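Local coordinates for protein beta-xylosidase (Uncultured organism, PDB 4MLG) that probably hydrolyses xylo-oligosaccharides, releasing xylose from their non-reducing ends, as a family 43 beta-xylosidase with a beta-propeller fold, at residues 289-294 / 299-304. Sequence-based numbering, arbitrary orientation.
Sequences HDCVPS and WLRSLK. With SO4 (sulfate ion), chain N.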
ATOM      1  N   HIS A 289      26.833  -1.012  14.843  1.00 55.54           N
ATOM      2  CA  HIS A 289      27.011  -2.460  14.919  1.00 58.56           C
ATOM      3  C   HIS A 289      28.022  -3.009  13.914  1.00 60.94           C
ATOM      4  O   HIS A 289      28.325  -2.370  12.907  1.00 61.90           O
ATOM      5  CB  HIS A 289      25.667  -3.185  14.752  1.00 57.97           C
ATOM      6  CG  HIS A 289      25.025  -2.989  13.412  1.00 56.49           C
ATOM      7  ND1 HIS A 289      23.728  -2.544  13.269  1.00 55.14           N
ATOM      8  CD2 HIS A 289      25.493  -3.188  12.156  1.00 56.07           C
ATOM      9  CE1 HIS A 289      23.427  -2.473  11.985  1.00 54.35           C
ATOM     10  NE2 HIS A 289      24.481  -2.855  11.288  1.00 54.70           N
ATOM     11  N   ASP A 290      28.536  -4.201  14.202  1.00 62.74           N
ATOM     12  CA  ASP A 290      29.313  -4.968  13.235  1.00 63.74           C
ATOM     13  C   ASP A 290      29.100  -6.465  13.453  1.00 63.92           C
ATOM     14  O   ASP A 290      28.448  -6.870  14.415  1.00 63.84           O
ATOM     15  CB  ASP A 290      30.803  -4.600  13.272  1.00 65.13           C
ATOM     16  CG  ASP A 290      31.410  -4.719  14.658  1.00 66.86           C
ATOM     17  OD1 ASP A 290      30.873  -5.465  15.503  1.00 66.94           O
ATOM     18  OD2 ASP A 290      32.446  -4.065  14.898  1.00 68.20           O
ATOM     19  N   CYS A 291      29.650  -7.282  12.563  1.00 63.76           N
ATOM     20  CA  CYS A 291      29.409  -8.718  12.619  1.00 63.48           C
ATOM     21  C   CYS A 291      30.629  -9.498  13.100  1.00 64.18           C
ATOM     22  O   CYS A 291      30.918 -10.588  12.604  1.00 64.85           O
ATOM     23  CB  CYS A 291      28.950  -9.225  11.251  1.00 63.05           C
ATOM     24  SG  CYS A 291      27.534  -8.318  10.584  1.00 58.50           S
ATOM     25  N   VAL A 292      31.336  -8.934  14.075  1.00 63.52           N
ATOM     26  CA  VAL A 292      32.501  -9.595  14.658  1.00 63.83           C
ATOM     27  C   VAL A 292      32.158 -10.831  15.512  1.00 64.49           C
ATOM     28  O   VAL A 292      32.770 -11.884  15.331  1.00 65.88           O
ATOM     29  CB  VAL A 292      33.405  -8.603  15.439  1.00 44.91           C
ATOM     30  CG1 VAL A 292      34.517  -9.343  16.166  1.00 46.21           C
ATOM     31  CG2 VAL A 292      33.983  -7.557  14.497  1.00 44.15           C
ATOM     32  N   PRO A 293      31.183 -10.717  16.441  1.00 64.15           N
ATOM     33  CA  PRO A 293      30.850 -11.920  17.218  1.00 65.38           C
ATOM     34  C   PRO A 293      30.253 -13.043  16.368  1.00 66.53           C
ATOM     35  O   PRO A 293      30.413 -14.216  16.708  1.00 67.58           O
ATOM     36  CB  PRO A 293      29.808 -11.413  18.219  1.00 63.76           C
ATOM     37  CG  PRO A 293      30.076  -9.957  18.339  1.00 63.15           C
ATOM     38  CD  PRO A 293      30.482  -9.530  16.965  1.00 62.65           C
ATOM     39  N   SER A 294      29.576 -12.687  15.281  1.00 66.25           N
ATOM     40  CA  SER A 294      28.973 -13.683  14.400  1.00 67.32           C
ATOM     41  C   SER A 294      29.964 -14.139  13.335  1.00 68.92           C
ATOM     42  O   SER A 294      29.628 -14.941  12.462  1.00 68.51           O
ATOM     43  CB  SER A 294      27.714 -13.126  13.737  1.00 65.88           C
ATOM     44  OG  SER A 294      28.033 -12.098  12.815  1.00 65.18           O
ATOM     45  N   TRP A 299      23.693 -10.902   8.310  1.00 54.82           N
ATOM     46  CA  TRP A 299      22.357 -10.881   8.901  1.00 52.94           C
ATOM     47  C   TRP A 299      22.374 -11.093  10.415  1.00 53.79           C
ATOM     48  O   TRP A 299      21.324 -11.118  11.055  1.00 53.51           O
ATOM     49  CB  TRP A 299      21.456 -11.918   8.226  1.00 52.47           C
ATOM     50  CG  TRP A 299      21.994 -13.312   8.291  1.00 53.60           C
ATOM     51  CD1 TRP A 299      21.638 -14.286   9.175  1.00 54.81           C
ATOM     52  CD2 TRP A 299      22.990 -13.887   7.438  1.00 54.73           C
ATOM     53  NE1 TRP A 299      22.349 -15.435   8.925  1.00 57.10           N
ATOM     54  CE2 TRP A 299      23.187 -15.216   7.864  1.00 56.73           C
ATOM     55  CE3 TRP A 299      23.735 -13.409   6.355  1.00 54.63           C
ATOM     56  CZ2 TRP A 299      24.097 -16.070   7.246  1.00 57.80           C
ATOM     57  CZ3 TRP A 299      24.639 -14.259   5.743  1.00 55.91           C
ATOM     58  CH2 TRP A 299      24.812 -15.575   6.190  1.00 57.16           C
ATOM     59  N   LEU A 300      23.568 -11.247  10.980  1.00 55.30           N
ATOM     60  CA  LEU A 300      23.724 -11.387  12.424  1.00 57.12           C
ATOM     61  C   LEU A 300      24.647 -10.294  12.952  1.00 58.46           C
ATOM     62  O   LEU A 300      25.868 -10.397  12.851  1.00 60.10           O
ATOM     63  CB  LEU A 300      24.282 -12.764  12.778  1.00 59.07           C
ATOM     64  CG  LEU A 300      23.446 -13.979  12.369  1.00 59.86           C
ATOM     65  CD1 LEU A 300      24.130 -15.263  12.808  1.00 62.44           C
ATOM     66  CD2 LEU A 300      22.049 -13.885  12.955  1.00 59.10           C
ATOM     67  N   ARG A 301      24.053  -9.250  13.519  1.00 57.31           N
ATOM     68  CA  ARG A 301      24.803  -8.064  13.908  1.00 56.07           C
ATOM     69  C   ARG A 301      24.766  -7.823  15.414  1.00 56.90           C
ATOM     70  O   ARG A 301      23.753  -8.066  16.066  1.00 57.33           O
ATOM     71  CB  ARG A 301      24.259  -6.846  13.161  1.00 55.02           C
ATOM     72  CG  ARG A 301      24.342  -6.974  11.647  1.00 54.84           C
ATOM     73  CD  ARG A 301      23.367  -6.048  10.936  1.00 54.32           C
ATOM     74  NE  ARG A 301      21.981  -6.487  11.080  1.00 55.06           N
ATOM     75  CZ  ARG A 301      20.942  -5.887  10.507  1.00 53.81           C
ATOM     76  NH1 ARG A 301      21.126  -4.818   9.744  1.00 52.94           N
ATOM     77  NH2 ARG A 301      19.717  -6.356  10.697  1.00 53.44           N
ATOM     78  N   SER A 302      25.880  -7.346  15.958  1.00 58.68           N
ATOM     79  CA  SER A 302      25.975  -7.047  17.381  1.00 61.18           C
ATOM     80  C   SER A 302      26.208  -5.556  17.578  1.00 62.18           C
ATOM     81  O   SER A 302      27.141  -4.990  17.010  1.00 63.13           O
ATOM     82  CB  SER A 302      27.114  -7.843  18.017  1.00 62.65           C
ATOM     83  OG  SER A 302      26.978  -9.229  17.752  1.00 62.71           O
ATOM     84  N   LEU A 303      25.362  -4.918  18.381  1.00 63.07           N
ATOM     85  CA  LEU A 303      25.467  -3.476  18.575  1.00 64.24           C
ATOM     86  C   LEU A 303      26.649  -3.081  19.455  1.00 63.81           C
ATOM     87  O   LEU A 303      27.055  -3.826  20.347  1.00 65.60           O
ATOM     88  CB  LEU A 303      24.154  -2.872  19.094  1.00 67.25           C
ATOM     89  CG  LEU A 303      23.351  -3.527  20.223  1.00 70.30           C
ATOM     90  CD1 LEU A 303      24.109  -3.546  21.536  1.00 72.82           C
ATOM     91  CD2 LEU A 303      22.034  -2.793  20.394  1.00 70.73           C
ATOM     92  N   LYS A 304      27.196  -1.900  19.190  1.00 61.89           N
ATOM     93  CA  LYS A 304      28.366  -1.418  19.907  1.00 61.72           C
ATOM     94  C   LYS A 304      28.365   0.106  19.971  1.00 61.99           C
ATOM     95  O   LYS A 304      27.687   0.768  19.186  1.00 61.83           O
ATOM     96  CB  LYS A 304      29.640  -1.926  19.231  1.00 59.62           C
ATOM     97  CG  LYS A 304      29.748  -1.554  17.761  1.00 56.28           C
ATOM     98  CD  LYS A 304      30.908  -2.268  17.090  1.00 55.63           C
ATOM     99  CE  LYS A 304      32.225  -1.954  17.779  1.00 57.05           C
ATOM    100  NZ  LYS A 304      33.375  -2.647  17.134  1.00 58.15           N
TER
HETATM  101  S   SO4 N 402      18.160  -2.410   7.599  1.00109.91           S
HETATM  102  O1  SO4 N 402      18.198  -3.323   8.737  1.00109.70           O
HETATM  103  O2  SO4 N 402      18.925  -1.207   7.909  1.00109.63           O
HETATM  104  O3  SO4 N 402      18.734  -3.068   6.428  1.00109.16           O
HETATM  105  O4  SO4 N 402      16.774  -2.039   7.328  1.00109.69           O
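Lys304 and Asp290 form a salt bridge, with NZ 2.8 Å from OD2; the ammonium meets the syn side of that oxygen but lies 27° out of the carboxylate plane. The lysine chain bends at chi3 (-58°), which brings NZ to OD2, and the two side chains cross at about a right angle. Tyr6 OH is hydrogen-bonded to both Lys304 NZ and Asp290 OD1, and Thr322 OG1 to OD2, so both carboxylate oxygens and NZ of this buried pair have further partners. A methionine in place of Lys304 would probably leave the Asp290 carboxylate without its charged mate. The backbones run as a beta hairpin of a four-stranded antiparallel propeller blade: Asp290 and Ser302 are a hydrogen-bonded pair, Ser302 N to Asp290 O measuring 3.0 Å. From the other side of this sheet, His289 offers a ring face to Arg301, whose CD makes a CH-pi contact 3.7 Å from the ring centroid. The guanidinium, turned 60° from the ring, is salt-bridged through NE to Asp32, while NH1 reaches sulfate O1 only weakly, at 3.4 Å. His289 ND1 is hydrogen-bonded to Asp15 N. Where the hairpin opens into its loop, Ser294 OG donates to Leu300 O (2.8 Å), and the Pro293 ring lies against the Ser302 side chain.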